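Local coordinates for alternansucrase (Leuconostoc mesenteroides, PDB 6HVG), which belongs to the glycoside hydrolase family 70 enzymes, joining a TIM-barrel-type catalytic domain, a bound calcium ion and repeats of the choline-binding and cell-wall-binding kind, at residues N650-L655 against D1041-Y1046; S656-W661 against Q667-Q672. One frame throughout, in Å; residues are numbered along the deposited sequence.

How the contacts relate
Both contacts belong to one eight-stranded parallel barrel, and their centres lie 16 Å apart. Residues 650-655 of contact 1 run directly into residues 656-661 of contact 2, so helix 648-652 leads into barrel strand 657-658, whose outward-facing Leu658 meets helix 665-671. The other half of contact 1 enters strand 1045-1047, four places away from 657-658 in the strand order. The two contacts also touch in the barrel interior, where Ile1045 CD1 packs 3.6 Å from Ile657 CG2. Contact 1 lies where strands begin, contact 2 toward the end of strand 657-658. The calcium ligands Glu575, Asp581, Asn625 and Asp1159 belong to neither contact.

Contact 1. Residues N650-L655 against D1041-Y1046; sequences NANKHL and DSNVIY
Asn652 and Leu655 face Asn1043 across backbones that stay well apart: the CA atoms of Asn652 and Asn1043 are 8.6 Å from each other, those of Leu655 and Ile1045 8.8 Å. Residues 650-655 take in the last part of helix 648-652 and the loop after it, and residues 1041-1046 lead into strand 1045-1047; at this spacing the gap is bridged by side chains. Leu655 brings one branch, with CD1 3.5 Å from Asn1043 OD1 and 3.7 Å from Asn1043 CG, an apolar methyl lying against the amide group. With CG of Asn1043 beside its own backbone N (chi1 -70°), that amide is directed at the other segment. Its oxygen is hydrogen-bonded to Thr1080 OG1 and its nitrogen to Leu1040 O, which together fix the rotation of the group. Asn652 adds a looser approach, its ND2 lying 4.1 Å from Asn1043 ND2 with the two amide planes almost perpendicular; two N-H groups meet here, and the pair is mere packing. The turn that presents Leu655 is braced within its own segment: His654 ND1 reaches back in its ring plane to Asn650 O at 3.2 Å, with an N-H...O angle of 172°. Gln1151 grips the same turn through both ends of its amide, bonding Asn652 O and Leu655 N. The arrangement is characteristic of the end of a (beta/alpha)8 barrel where its strands begin, here in the circularly permuted form of family 70; the connections entering strands 657-658 and 1045-1047 pack together there.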
loop_
_atom_site.group_PDB
_atom_site.type_symbol
_atom_site.label_atom_id
_atom_site.label_comp_id
_atom_site.label_asym_id
_atom_site.label_seq_id
_atom_site.Cartn_x
_atom_site.Cartn_y
_atom_site.Cartn_z
ATOM N N ASN A 650 25.571 17.553 -26.001
ATOM C CA ASN A 650 26.071 17.240 -24.655
ATOM C C ASN A 650 24.960 16.708 -23.747
ATOM O O ASN A 650 25.126 15.701 -23.068
ATOM C CB ASN A 650 26.685 18.484 -23.991
ATOM C CG ASN A 650 28.006 18.894 -24.600
ATOM O OD1 ASN A 650 28.447 18.341 -25.613
ATOM N ND2 ASN A 650 28.651 19.866 -23.981
ATOM N N ALA A 651 23.839 17.428 -23.733
ATOM C CA ALA A 651 22.653 17.053 -22.977
ATOM C C ALA A 651 22.175 15.667 -23.378
ATOM O O ALA A 651 21.995 14.814 -22.521
ATOM C CB ALA A 651 21.541 18.080 -23.189
ATOM N N ASN A 652 22.004 15.441 -24.676
ATOM C CA ASN A 652 21.446 14.190 -25.176
ATOM C C ASN A 652 22.405 13.015 -25.155
ATOM O O ASN A 652 21.965 11.888 -25.319
ATOM C CB ASN A 652 20.857 14.376 -26.561
ATOM C CG ASN A 652 19.719 15.399 -26.583
ATOM O OD1 ASN A 652 19.461 16.109 -25.599
ATOM N ND2 ASN A 652 19.007 15.459 -27.713
ATOM N N LYS A 653 23.693 13.265 -24.918
ATOM C CA LYS A 653 24.667 12.195 -24.666
ATOM C C LYS A 653 24.494 11.569 -23.290
ATOM O O LYS A 653 25.061 10.515 -23.009
ATOM C CB LYS A 653 26.105 12.721 -24.756
ATOM C CG LYS A 653 26.822 12.372 -26.033
ATOM C CD LYS A 653 28.120 13.166 -26.156
ATOM C CE LYS A 653 28.581 13.248 -27.612
ATOM N NZ LYS A 653 29.520 14.378 -27.821
ATOM N N HIS A 654 23.752 12.231 -22.419
ATOM C CA HIS A 654 23.546 11.755 -21.058
ATOM C C HIS A 654 22.066 11.844 -20.716
ATOM O O HIS A 654 21.682 12.500 -19.737
ATOM C CB HIS A 654 24.376 12.576 -20.065
ATOM C CG HIS A 654 25.840 12.556 -20.350
ATOM N ND1 HIS A 654 26.425 13.428 -21.242
ATOM C CD2 HIS A 654 26.838 11.779 -19.868
ATOM C CE1 HIS A 654 27.721 13.181 -21.308
ATOM N NE2 HIS A 654 27.998 12.195 -20.472
ATOM N N LEU A 655 21.246 11.175 -21.535
ATOM C CA LEU A 655 19.802 11.086 -21.292
ATOM C C LEU A 655 19.505 10.624 -19.878
ATOM O O LEU A 655 20.001 9.597 -19.469
ATOM C CB LEU A 655 19.133 10.106 -22.257
ATOM C CG LEU A 655 18.691 10.665 -23.594
ATOM C CD1 LEU A 655 18.278 9.513 -24.493
ATOM C CD2 LEU A 655 17.544 11.654 -23.412
ATOM N N ASP A 1041 13.492 14.061 -29.901
ATOM C CA ASP A 1041 12.459 13.125 -30.339
ATOM C C ASP A 1041 13.026 11.907 -31.061
ATOM O O ASP A 1041 12.363 10.872 -31.154
ATOM C CB ASP A 1041 11.448 13.808 -31.255
ATOM C CG ASP A 1041 10.610 14.869 -30.548
ATOM O OD1 ASP A 1041 10.743 15.049 -29.310
ATOM O OD2 ASP A 1041 9.823 15.548 -31.257
ATOM N N SER A 1042 14.248 12.019 -31.575
ATOM C CA SER A 1042 14.899 10.905 -32.266
ATOM C C SER A 1042 15.414 9.819 -31.327
ATOM O O SER A 1042 15.915 8.798 -31.793
ATOM C CB SER A 1042 16.042 11.423 -33.131
ATOM O OG SER A 1042 15.578 12.455 -33.999
ATOM N N ASN A 1043 15.303 10.037 -30.014
ATOM C CA ASN A 1043 15.696 9.042 -29.026
ATOM C C ASN A 1043 14.580 8.111 -28.633
ATOM O O ASN A 1043 13.420 8.441 -28.747
ATOM C CB ASN A 1043 16.215 9.724 -27.780
ATOM C CG ASN A 1043 17.539 10.390 -28.015
ATOM O OD1 ASN A 1043 18.580 9.733 -27.989
ATOM N ND2 ASN A 1043 17.512 11.698 -28.273
ATOM N N VAL A 1044 14.953 6.913 -28.208
ATOM C CA VAL A 1044 14.021 5.947 -27.630
ATOM C C VAL A 1044 14.717 5.265 -26.459
ATOM O O VAL A 1044 15.837 4.750 -26.609
ATOM C CB VAL A 1044 13.621 4.873 -28.642
ATOM C CG1 VAL A 1044 12.678 3.881 -27.989
ATOM C CG2 VAL A 1044 12.986 5.501 -29.863
ATOM N N ILE A 1045 14.057 5.250 -25.306
ATOM C CA ILE A 1045 14.580 4.546 -24.138
ATOM C C ILE A 1045 13.948 3.177 -24.063
ATOM O O ILE A 1045 12.762 3.032 -24.322
ATOM C CB ILE A 1045 14.254 5.285 -22.834
ATOM C CG1 ILE A 1045 14.781 6.715 -22.880
ATOM C CG2 ILE A 1045 14.877 4.572 -21.650
ATOM C CD1 ILE A 1045 14.241 7.589 -21.787
ATOM N N TYR A 1046 14.734 2.180 -23.720
ATOM C CA TYR A 1046 14.211 0.853 -23.512
ATOM C C TYR A 1046 14.396 0.533 -22.056
ATOM O O TYR A 1046 15.526 0.497 -21.559
ATOM C CB TYR A 1046 14.958 -0.148 -24.369
ATOM C CG TYR A 1046 14.540 -1.584 -24.231
ATOM C CD1 TYR A 1046 13.304 -2.011 -24.677
ATOM C CD2 TYR A 1046 15.395 -2.524 -23.690
ATOM C CE1 TYR A 1046 12.920 -3.336 -24.574
ATOM C CE2 TYR A 1046 15.024 -3.853 -23.595
ATOM C CZ TYR A 1046 13.783 -4.252 -24.033
ATOM O OH TYR A 1046 13.428 -5.574 -23.929
#

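Contact 2. Residues S656-W661 against Q667-Q672; sequences SILEDW and QYVNQQ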
loop_
_atom_site.group_PDB
_atom_site.type_symbol
_atom_site.label_atom_id
_atom_site.label_comp_id
_atom_site.label_asym_id
_atom_site.label_seq_id
_atom_site.Cartn_x
_atom_site.Cartn_y
_atom_site.Cartn_z
ATOM N N SER A 656 18.683 11.405 -19.170
ATOM C CA SER A 656 18.320 11.178 -17.763
ATOM C C SER A 656 16.830 11.409 -17.516
ATOM O O SER A 656 16.264 12.401 -17.995
ATOM C CB SER A 656 19.105 12.127 -16.847
ATOM O OG SER A 656 20.467 11.762 -16.809
ATOM N N ILE A 657 16.201 10.511 -16.758
ATOM C CA ILE A 657 14.758 10.563 -16.531
ATOM C C ILE A 657 14.434 10.622 -15.046
ATOM O O ILE A 657 15.246 10.238 -14.199
ATOM C CB ILE A 657 14.021 9.374 -17.200
ATOM C CG1 ILE A 657 14.418 8.042 -16.553
ATOM C CG2 ILE A 657 14.305 9.377 -18.693
ATOM C CD1 ILE A 657 13.756 6.818 -17.180
ATOM N N LEU A 658 13.242 11.121 -14.739
ATOM C CA LEU A 658 12.727 11.210 -13.377
ATOM C C LEU A 658 11.491 10.331 -13.249
ATOM O O LEU A 658 10.625 10.350 -14.119
ATOM C CB LEU A 658 12.271 12.633 -13.068
ATOM C CG LEU A 658 13.297 13.741 -13.060
ATOM C CD1 LEU A 658 12.604 15.084 -13.023
ATOM C CD2 LEU A 658 14.267 13.558 -11.891
ATOM N N GLU A 659 11.385 9.593 -12.144
ATOM C CA GLU A 659 10.120 9.001 -11.688
ATOM C C GLU A 659 9.436 10.057 -10.820
ATOM O O GLU A 659 9.668 10.102 -9.615
ATOM C CB GLU A 659 10.362 7.743 -10.870
ATOM C CG GLU A 659 9.124 6.881 -10.626
ATOM C CD GLU A 659 9.144 6.076 -9.310
ATOM O OE1 GLU A 659 10.179 5.989 -8.623
ATOM O OE2 GLU A 659 8.094 5.515 -8.932
ATOM N N ASP A 660 8.634 10.926 -11.459
ATOM C CA ASP A 660 8.011 12.074 -10.807
ATOM C C ASP A 660 6.491 12.073 -11.012
ATOM O O ASP A 660 5.993 12.655 -11.955
ATOM C CB ASP A 660 8.636 13.367 -11.317
ATOM C CG ASP A 660 8.367 13.626 -12.803
ATOM O OD1 ASP A 660 8.268 12.640 -13.594
ATOM O OD2 ASP A 660 8.273 14.829 -13.180
ATOM N N TRP A 661 5.767 11.426 -10.100
ATOM C CA TRP A 661 4.361 11.125 -10.312
ATOM C C TRP A 661 3.414 12.315 -10.115
ATOM O O TRP A 661 2.361 12.345 -10.736
ATOM C CB TRP A 661 3.917 9.979 -9.415
ATOM C CG TRP A 661 4.496 8.667 -9.726
ATOM C CD1 TRP A 661 5.463 8.020 -9.031
ATOM C CD2 TRP A 661 4.145 7.808 -10.815
ATOM N NE1 TRP A 661 5.744 6.796 -9.614
ATOM C CE2 TRP A 661 4.944 6.644 -10.712
ATOM C CE3 TRP A 661 3.236 7.904 -11.868
ATOM C CZ2 TRP A 661 4.862 5.599 -11.621
ATOM C CZ3 TRP A 661 3.150 6.854 -12.757
ATOM C CH2 TRP A 661 3.957 5.723 -12.631
ATOM N N GLN A 667 5.924 20.986 -14.411
ATOM C CA GLN A 667 6.108 22.434 -14.461
ATOM C C GLN A 667 7.239 22.866 -13.541
ATOM O O GLN A 667 7.983 23.781 -13.883
ATOM C CB GLN A 667 4.814 23.166 -14.077
ATOM C CG GLN A 667 3.665 23.051 -15.080
ATOM C CD GLN A 667 3.045 21.641 -15.181
ATOM O OE1 GLN A 667 3.008 20.881 -14.202
ATOM N NE2 GLN A 667 2.619 21.270 -16.390
ATOM N N TYR A 668 7.382 22.204 -12.388
ATOM C CA TYR A 668 8.554 22.412 -11.539
ATOM C C TYR A 668 9.834 22.111 -12.316
ATOM O O TYR A 668 10.725 22.940 -12.384
ATOM C CB TYR A 668 8.511 21.518 -10.299
ATOM C CG TYR A 668 9.737 21.658 -9.423
ATOM C CD1 TYR A 668 10.875 20.891 -9.652
ATOM C CD2 TYR A 668 9.759 22.558 -8.377
ATOM C CE1 TYR A 668 12.005 21.040 -8.869
ATOM C CE2 TYR A 668 10.875 22.700 -7.584
ATOM C CZ TYR A 668 11.998 21.949 -7.820
ATOM O OH TYR A 668 13.099 22.131 -7.014
ATOM N N VAL A 669 9.915 20.920 -12.902
ATOM C CA VAL A 669 11.118 20.477 -13.584
ATOM C C VAL A 669 11.517 21.475 -14.676
ATOM O O VAL A 669 12.690 21.787 -14.857
ATOM C CB VAL A 669 10.932 19.055 -14.169
ATOM C CG1 VAL A 669 12.090 18.679 -15.099
ATOM C CG2 VAL A 669 10.787 18.012 -13.063
ATOM N N ASN A 670 10.529 21.983 -15.392
ATOM C CA ASN A 670 10.750 22.949 -16.461
ATOM C C ASN A 670 11.214 24.311 -15.934
ATOM O O ASN A 670 12.038 24.961 -16.568
ATOM C CB ASN A 670 9.475 23.104 -17.298
ATOM C CG ASN A 670 9.683 23.956 -18.524
ATOM O OD1 ASN A 670 10.481 23.637 -19.378
ATOM N ND2 ASN A 670 8.967 25.041 -18.608
ATOM N N GLN A 671 10.687 24.744 -14.786
ATOM C CA GLN A 671 11.167 25.972 -14.136
ATOM C C GLN A 671 12.626 25.817 -13.736
ATOM O O GLN A 671 13.404 26.761 -13.842
ATOM C CB GLN A 671 10.345 26.325 -12.902
ATOM C CG GLN A 671 8.977 26.940 -13.155
ATOM C CD GLN A 671 8.137 26.990 -11.867
ATOM O OE1 GLN A 671 8.512 27.661 -10.888
ATOM N NE2 GLN A 671 7.001 26.281 -11.855
ATOM N N GLN A 672 13.002 24.624 -13.283
ATOM C CA GLN A 672 14.367 24.372 -12.866
ATOM C C GLN A 672 15.306 23.937 -14.010
ATOM O O GLN A 672 16.431 23.526 -13.761
ATOM C CB GLN A 672 14.376 23.357 -11.731
ATOM C CG GLN A 672 13.582 23.783 -10.501
ATOM C CD GLN A 672 14.028 25.117 -9.914
ATOM O OE1 GLN A 672 15.206 25.323 -9.639
ATOM N NE2 GLN A 672 13.080 26.015 -9.704
#
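A right-handed beta-alpha-beta crossover of the barrel frames this contact: strand 657-658, helix 665-671 and strand 678-679 follow one another, and the inner face of the helix meets the outward side chain of the first strand. Leu658 and Val669 meet end on, with Leu658 CD1 3.4 Å from Val669 CG2 and 4.2 Å from Val669 CG1, so one leucine methyl meets both valine branches. Because CG1 of Val669 lies anti to the backbone N (chi1 170°), CG2 takes the place beside that nitrogen and turns to the strand. The Asp660 side chain runs about perpendicular to that of Val669, its OD2 4.1 Å from Val669 CG2. That buried carboxylate is held from strand 678-679, OD2 by Thr678 OG1 and OD1 by Met679 N, so the valine packs against a group whose polar demand is met elsewhere. In the loop that follows the strand, Trp661 NE1 donates to Glu659 OE2 at 2.8 Å, arriving on the anti side and 29° out of the carboxylate plane. Glu659 OE1 meanwhile accepts from Ala622 N, so the two oxygens are tied to separate partners. Just past the last turn of the helix, Gln672 CG lies 3.5 Å above one face of the Tyr668 ring, nearer its edge than its centre. Around this core, Leu658 also packs on Leu631 of helix 629-642 and on Val620 of strand 617-620, while backbone bonds from Ser656 and Leu658 to Leu677 join the first strand to the stretch entering strand 678-679, closing the barrel.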